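Local coordinates for GNAT family acetyltransferase (Mycobacterium smegmatis, PDB 6C30), which probably transfers an acetyl group from acetyl-coenzyme A to an amino group, as a RimJ-type N-acetyltransferase of the GNAT family, at residues 32-45 with 62-76. Numbering follows the deposited sequence. Where two conformers were deposited one is given.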
loop_
_atom_site.group_PDB
_atom_site.type_symbol
_atom_site.label_atom_id
_atom_site.label_comp_id
_atom_site.label_asym_id
_atom_site.label_seq_id
_atom_site.Cartn_x
_atom_site.Cartn_y
_atom_site.Cartn_z
ATOM N N VAL A 32 10.130 -5.436 -1.196
ATOM C CA VAL A 32 9.917 -6.743 -1.820
ATOM C C VAL A 32 9.473 -7.764 -0.776
ATOM O O VAL A 32 9.882 -7.699 0.393
ATOM C CB VAL A 32 11.194 -7.289 -2.525
ATOM C CG1 VAL A 32 11.566 -6.453 -3.746
ATOM C CG2 VAL A 32 12.363 -7.383 -1.555
ATOM N N ARG A 33 8.646 -8.709 -1.199
ATOM C CA ARG A 33 8.226 -9.770 -0.290
ATOM C C ARG A 33 7.986 -11.054 -1.066
ATOM O O ARG A 33 7.854 -11.043 -2.306
ATOM C CB ARG A 33 6.978 -9.354 0.492
ATOM C CG ARG A 33 5.764 -9.118 -0.375
ATOM C CD ARG A 33 4.618 -8.515 0.456
ATOM N NE ARG A 33 3.567 -8.062 -0.441
ATOM C CZ ARG A 33 2.973 -6.873 -0.390
ATOM N NH1 ARG A 33 3.294 -5.960 0.523
ATOM N NH2 ARG A 33 2.043 -6.600 -1.283
ATOM N N MET A 34 7.935 -12.173 -0.346
ATOM C CA MET A 34 7.822 -13.475 -1.002
ATOM C C MET A 34 6.579 -13.621 -1.874
ATOM O O MET A 34 6.632 -14.261 -2.922
ATOM C CB MET A 34 7.858 -14.614 0.040
ATOM C CG MET A 34 9.170 -14.702 0.792
ATOM S SD MET A 34 10.522 -15.131 -0.317
ATOM C CE MET A 34 11.925 -14.895 0.745
ATOM N N ARG A 35 5.465 -13.012 -1.466
ATOM C CA ARG A 35 4.234 -13.128 -2.231
ATOM C C ARG A 35 4.288 -12.415 -3.584
ATOM O O ARG A 35 3.370 -12.555 -4.387
ATOM C CB ARG A 35 3.055 -12.593 -1.414
ATOM C CG ARG A 35 2.635 -13.502 -0.262
ATOM C CD ARG A 35 1.250 -14.064 -0.526
ATOM N NE ARG A 35 0.886 -15.146 0.384
ATOM C CZ ARG A 35 0.256 -14.976 1.540
ATOM N NH1 ARG A 35 -0.060 -13.751 1.960
ATOM N NH2 ARG A 35 -0.048 -16.031 2.286
ATOM N N ASP A 36 5.378 -11.698 -3.854
ATOM C CA ASP A 36 5.534 -11.071 -5.161
ATOM C C ASP A 36 5.918 -12.046 -6.264
ATOM O O ASP A 36 6.000 -11.637 -7.419
ATOM C CB ASP A 36 6.590 -9.967 -5.098
ATOM C CG ASP A 36 6.134 -8.761 -4.298
ATOM O OD1 ASP A 36 4.919 -8.440 -4.353
ATOM O OD2 ASP A 36 6.999 -8.143 -3.634
ATOM N N ALA A 37 6.173 -13.314 -5.930
ATOM C CA ALA A 37 6.700 -14.255 -6.920
ATOM C C ALA A 37 5.850 -14.309 -8.176
ATOM O O ALA A 37 6.380 -14.262 -9.290
ATOM C CB ALA A 37 6.831 -15.648 -6.321
ATOM N N ALA A 38 4.533 -14.396 -8.025
ATOM C CA ALA A 38 3.694 -14.598 -9.200
ATOM C C ALA A 38 3.724 -13.401 -10.144
ATOM O O ALA A 38 3.888 -13.584 -11.361
ATOM C CB ALA A 38 2.259 -14.906 -8.779
ATOM N N ALA A 39 3.602 -12.193 -9.607
ATOM C CA ALA A 39 3.584 -11.006 -10.456
ATOM C C ALA A 39 4.963 -10.736 -11.051
ATOM O O ALA A 39 5.087 -10.451 -12.252
ATOM C CB ALA A 39 3.106 -9.797 -9.674
ATOM N N TRP A 40 5.999 -10.822 -10.220
ATOM C CA TRP A 40 7.360 -10.629 -10.701
ATOM C C TRP A 40 7.666 -11.590 -11.846
ATOM O O TRP A 40 8.150 -11.194 -12.898
ATOM C CB TRP A 40 8.343 -10.835 -9.551
ATOM C CG TRP A 40 9.785 -10.910 -9.923
ATOM C CD1 TRP A 40 10.660 -9.869 -10.074
ATOM C CD2 TRP A 40 10.546 -12.108 -10.129
ATOM N NE1 TRP A 40 11.915 -10.346 -10.383
ATOM C CE2 TRP A 40 11.874 -11.716 -10.410
ATOM C CE3 TRP A 40 10.237 -13.474 -10.090
ATOM C CZ2 TRP A 40 12.882 -12.641 -10.662
ATOM C CZ3 TRP A 40 11.247 -14.393 -10.331
ATOM C CH2 TRP A 40 12.549 -13.967 -10.617
ATOM N N SER A 41 7.355 -12.864 -11.662
ATOM C CA SER A 41 7.632 -13.857 -12.683
ATOM C C SER A 41 6.815 -13.586 -13.940
ATOM O O SER A 41 7.352 -13.570 -15.043
ATOM C CB SER A 41 7.345 -15.268 -12.150
ATOM O OG SER A 41 7.450 -16.235 -13.182
ATOM N N ARG A 42 5.518 -13.363 -13.781
ATOM C CA ARG A 42 4.653 -13.145 -14.930
ATOM C C ARG A 42 5.157 -11.974 -15.770
ATOM O O ARG A 42 5.306 -12.086 -17.002
ATOM C CB ARG A 42 3.216 -12.894 -14.465
ATOM C CG ARG A 42 2.201 -12.751 -15.586
ATOM C CD ARG A 42 0.862 -12.262 -15.029
ATOM N NE ARG A 42 0.971 -10.893 -14.531
ATOM C CZ ARG A 42 0.774 -10.527 -13.267
ATOM N NH1 ARG A 42 0.437 -11.426 -12.352
ATOM N NH2 ARG A 42 0.910 -9.255 -12.919
ATOM N N ILE A 43 5.433 -10.857 -15.113
ATOM C CA ILE A 43 5.830 -9.659 -15.846
ATOM C C ILE A 43 7.238 -9.793 -16.432
ATOM O O ILE A 43 7.451 -9.452 -17.600
ATOM C CB ILE A 43 5.745 -8.414 -14.959
ATOM C CG1 ILE A 43 4.306 -8.232 -14.461
ATOM C CG2 ILE A 43 6.192 -7.184 -15.738
ATOM C CD1 ILE A 43 4.172 -7.220 -13.349
ATOM N N ARG A 44 8.199 -10.300 -15.665
ATOM C CA ARG A 44 9.575 -10.394 -16.165
ATOM C C ARG A 44 9.656 -11.374 -17.332
ATOM O O ARG A 44 10.441 -11.180 -18.263
ATOM C CB ARG A 44 10.543 -10.834 -15.064
ATOM C CG ARG A 44 10.682 -9.877 -13.883
ATOM C CD ARG A 44 11.585 -8.726 -14.195
ATOM N NE ARG A 44 12.975 -9.141 -14.379
ATOM C CZ ARG A 44 13.976 -8.281 -14.443
ATOM N NH1 ARG A 44 13.746 -6.978 -14.311
ATOM N NH2 ARG A 44 15.208 -8.732 -14.615
ATOM N N LEU A 45 8.851 -12.434 -17.297
ATOM C CA LEU A 45 8.835 -13.377 -18.422
ATOM C C LEU A 45 8.189 -12.724 -19.643
ATOM O O LEU A 45 8.728 -12.827 -20.748
ATOM C CB LEU A 45 8.102 -14.668 -18.053
ATOM C CG LEU A 45 8.818 -15.603 -17.071
ATOM C CD1 LEU A 45 7.854 -16.704 -16.648
ATOM C CD2 LEU A 45 10.099 -16.205 -17.659
ATOM N N TRP A 62 16.883 -16.891 -19.363
ATOM C CA TRP A 62 15.936 -15.918 -18.823
ATOM C C TRP A 62 14.734 -16.594 -18.195
ATOM O O TRP A 62 14.224 -16.136 -17.163
ATOM C CB TRP A 62 15.467 -14.969 -19.924
ATOM C CG TRP A 62 14.646 -13.820 -19.421
ATOM C CD1 TRP A 62 13.287 -13.775 -19.260
ATOM C CD2 TRP A 62 15.138 -12.540 -19.020
ATOM N NE1 TRP A 62 12.909 -12.543 -18.787
ATOM C CE2 TRP A 62 14.029 -11.766 -18.629
ATOM C CE3 TRP A 62 16.415 -11.971 -18.956
ATOM C CZ2 TRP A 62 14.155 -10.450 -18.171
ATOM C CZ3 TRP A 62 16.539 -10.668 -18.502
ATOM C CH2 TRP A 62 15.416 -9.922 -18.112
ATOM N N LYS A 63 14.259 -17.672 -18.816
ATOM C CA LYS A 63 13.043 -18.324 -18.353
ATOM C C LYS A 63 13.292 -19.123 -17.086
ATOM O O LYS A 63 12.374 -19.329 -16.290
ATOM C CB LYS A 63 12.466 -19.213 -19.457
ATOM C CG LYS A 63 12.031 -18.406 -20.679
ATOM C CD LYS A 63 11.383 -19.275 -21.745
ATOM C CE LYS A 63 12.384 -20.233 -22.369
ATOM N NZ LYS A 63 13.554 -19.524 -22.979
ATOM N N VAL A 64 14.533 -19.549 -16.887
ATOM C CA VAL A 64 14.904 -20.251 -15.667
ATOM C C VAL A 64 15.043 -19.243 -14.533
ATOM O O VAL A 64 14.513 -19.441 -13.436
ATOM C CB VAL A 64 16.214 -21.043 -15.848
ATOM C CG1 VAL A 64 16.704 -21.579 -14.511
ATOM C CG2 VAL A 64 16.008 -22.173 -16.842
ATOM N N ARG A 65 15.748 -18.154 -14.809
ATOM C CA ARG A 65 15.971 -17.099 -13.831
ATOM C C ARG A 65 14.658 -16.523 -13.314
ATOM O O ARG A 65 14.540 -16.211 -12.128
ATOM C CB ARG A 65 16.835 -15.983 -14.435
ATOM C CG ARG A 65 16.980 -14.733 -13.573
ATOM C CD ARG A 65 17.742 -15.010 -12.274
ATOM N NE ARG A 65 18.009 -13.767 -11.554
ATOM C CZ ARG A 65 18.737 -13.683 -10.447
ATOM N NH1 ARG A 65 19.266 -14.778 -9.917
ATOM N NH2 ARG A 65 18.923 -12.505 -9.863
ATOM N N HIS A 66 13.672 -16.385 -14.193
ATOM C CA HIS A 66 12.449 -15.681 -13.817
ATOM C C HIS A 66 11.235 -16.575 -13.637
ATOM O O HIS A 66 10.101 -16.097 -13.614
ATOM C CB HIS A 66 12.167 -14.581 -14.845
ATOM C CG HIS A 66 13.240 -13.546 -14.888
ATOM N ND1 HIS A 66 14.252 -13.559 -15.824
ATOM C CD2 HIS A 66 13.489 -12.487 -14.083
ATOM C CE1 HIS A 66 15.070 -12.550 -15.596
ATOM N NE2 HIS A 66 14.629 -11.881 -14.545
ATOM N N ALA A 67 11.477 -17.868 -13.466
ATOM C CA ALA A 67 10.439 -18.792 -13.047
ATOM C C ALA A 67 9.942 -18.421 -11.640
ATOM O O ALA A 67 10.700 -17.891 -10.829
ATOM C CB ALA A 67 10.966 -20.214 -13.066
ATOM N N VAL A 68 8.684 -18.727 -11.347
ATOM C CA VAL A 68 8.100 -18.345 -10.061
ATOM C C VAL A 68 8.883 -18.960 -8.887
ATOM O O VAL A 68 9.026 -18.331 -7.840
ATOM C CB VAL A 68 6.592 -18.728 -9.981
ATOM C CG1 VAL A 68 6.384 -20.231 -9.893
ATOM C CG2 VAL A 68 5.936 -18.045 -8.804
ATOM N N THR A 69 9.430 -20.153 -9.077
ATOM C CA THR A 69 10.164 -20.802 -7.994
ATOM C C THR A 69 11.567 -20.226 -7.795
ATOM O O THR A 69 12.237 -20.551 -6.820
ATOM C CB THR A 69 10.250 -22.311 -8.224
ATOM O OG1 THR A 69 10.598 -22.552 -9.583
ATOM C CG2 THR A 69 8.893 -22.974 -7.936
ATOM N N SER A 70 12.001 -19.333 -8.685
ATOM C CA SER A 70 13.275 -18.642 -8.503
ATOM C C SER A 70 13.194 -17.439 -7.564
ATOM O O SER A 70 14.213 -16.961 -7.082
ATOM C CB SER A 70 13.811 -18.163 -9.853
ATOM O OG SER A 70 14.092 -19.268 -10.682
ATOM N N TRP A 71 11.990 -16.922 -7.330
ATOM C CA TRP A 71 11.867 -15.695 -6.550
ATOM C C TRP A 71 12.308 -15.827 -5.080
ATOM O O TRP A 71 12.974 -14.926 -4.582
ATOM C CB TRP A 71 10.432 -15.153 -6.635
ATOM C CG TRP A 71 10.219 -13.886 -5.852
ATOM C CD1 TRP A 71 9.400 -13.725 -4.760
ATOM C CD2 TRP A 71 10.819 -12.598 -6.089
ATOM N NE1 TRP A 71 9.448 -12.432 -4.318
ATOM C CE2 TRP A 71 10.314 -11.717 -5.111
ATOM C CE3 TRP A 71 11.744 -12.110 -7.024
ATOM C CZ2 TRP A 71 10.687 -10.376 -5.044
ATOM C CZ3 TRP A 71 12.118 -10.781 -6.954
ATOM C CH2 TRP A 71 11.587 -9.926 -5.978
ATOM N N PRO A 72 11.951 -16.934 -4.381
ATOM C CA PRO A 72 12.314 -16.940 -2.959
ATOM C C PRO A 72 13.807 -16.706 -2.684
ATOM O O PRO A 72 14.124 -15.888 -1.826
ATOM C CB PRO A 72 11.861 -18.330 -2.498
ATOM C CG PRO A 72 10.627 -18.567 -3.335
ATOM C CD PRO A 72 11.056 -18.062 -4.711
ATOM N N SER A 73 14.707 -17.352 -3.420
ATOM C CA SER A 73 16.126 -17.095 -3.164
ATOM C C SER A 73 16.551 -15.676 -3.543
ATOM O O SER A 73 17.390 -15.079 -2.876
ATOM C CB SER A 73 16.991 -18.119 -3.897
ATOM O OG SER A 73 16.869 -19.397 -3.267
ATOM N N ILE A 74 15.966 -15.134 -4.607
ATOM C CA ILE A 74 16.286 -13.767 -5.005
ATOM C C ILE A 74 15.793 -12.775 -3.950
ATOM O O ILE A 74 16.540 -11.899 -3.484
ATOM C CB ILE A 74 15.683 -13.456 -6.385
ATOM C CG1 ILE A 74 16.390 -14.292 -7.456
ATOM C CG2 ILE A 74 15.771 -11.963 -6.695
ATOM C CD1 ILE A 74 15.723 -14.262 -8.813
ATOM N N CYS A 75 14.539 -12.943 -3.541
ATOM C CA CYS A 75 13.953 -12.083 -2.536
ATOM C C CYS A 75 14.716 -12.189 -1.209
ATOM O O CYS A 75 15.002 -11.182 -0.570
ATOM C CB CYS A 75 12.478 -12.446 -2.362
ATOM S SG CYS A 75 11.573 -11.355 -1.269
ATOM N N SER A 76 15.038 -13.415 -0.799
ATOM C CA SER A 76 15.800 -13.600 0.436
ATOM C C SER A 76 17.160 -12.899 0.367
ATOM O O SER A 76 17.586 -12.258 1.333
ATOM C CB SER A 76 15.989 -15.088 0.742
ATOM O OG SER A 76 14.807 -15.656 1.283
#
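Ser41 OG gives its proton to His66 O, 2.7 Å away and in the carbonyl plane, tying helix 37-45 to the turn between helices 62-65 and 71-76. Both segments lie in the helical connection between strands 25-31 and 88-94 of the GNAT fold, and the axes of 37-45 and 71-76 run at 106° to each other. Two indole N-H groups add nearly straight bonds to main-chain carbonyls. Trp71 NE1 reaches Arg33 O at 2.9 Å, and Asp36 N grips the same oxygen from the opposite face of its plane. Trp62 NE1 meets Arg44 O, also at 2.9 Å, from above the carbonyl plane. Arg44, bent at chi2 and chi3, brings NH2 to His66 NE2 (3.2 Å), while its salt bridge goes to Glu55. His66 ND1 donates to Trp62 O, which fixes the imidazole's rotation and leaves NE2 as the acceptor.

Trp40, its CG anti to the backbone N (chi1 170°), extends between the segments as the middle of an aromatic cluster. Trp71 CE3 lies over one face of its indole, 3.3 Å from Trp40 CD2, with the planes inclined at 40°; Arg44 CG lies against the opposite face, offset toward the rim. Trp40 CH2 and CZ2 meet Ile74 CD1 and His66 CD2 obliquely, and beyond the contact its side chain touches Phe98 and Gln101 of strand 97-105. Ala37 CB packs against both Val68 CG2 and Trp71 CD1. At the outer end, Met34 SD sits 3.9 Å from Cys75 CB and approaches the Trp71 ring obliquely.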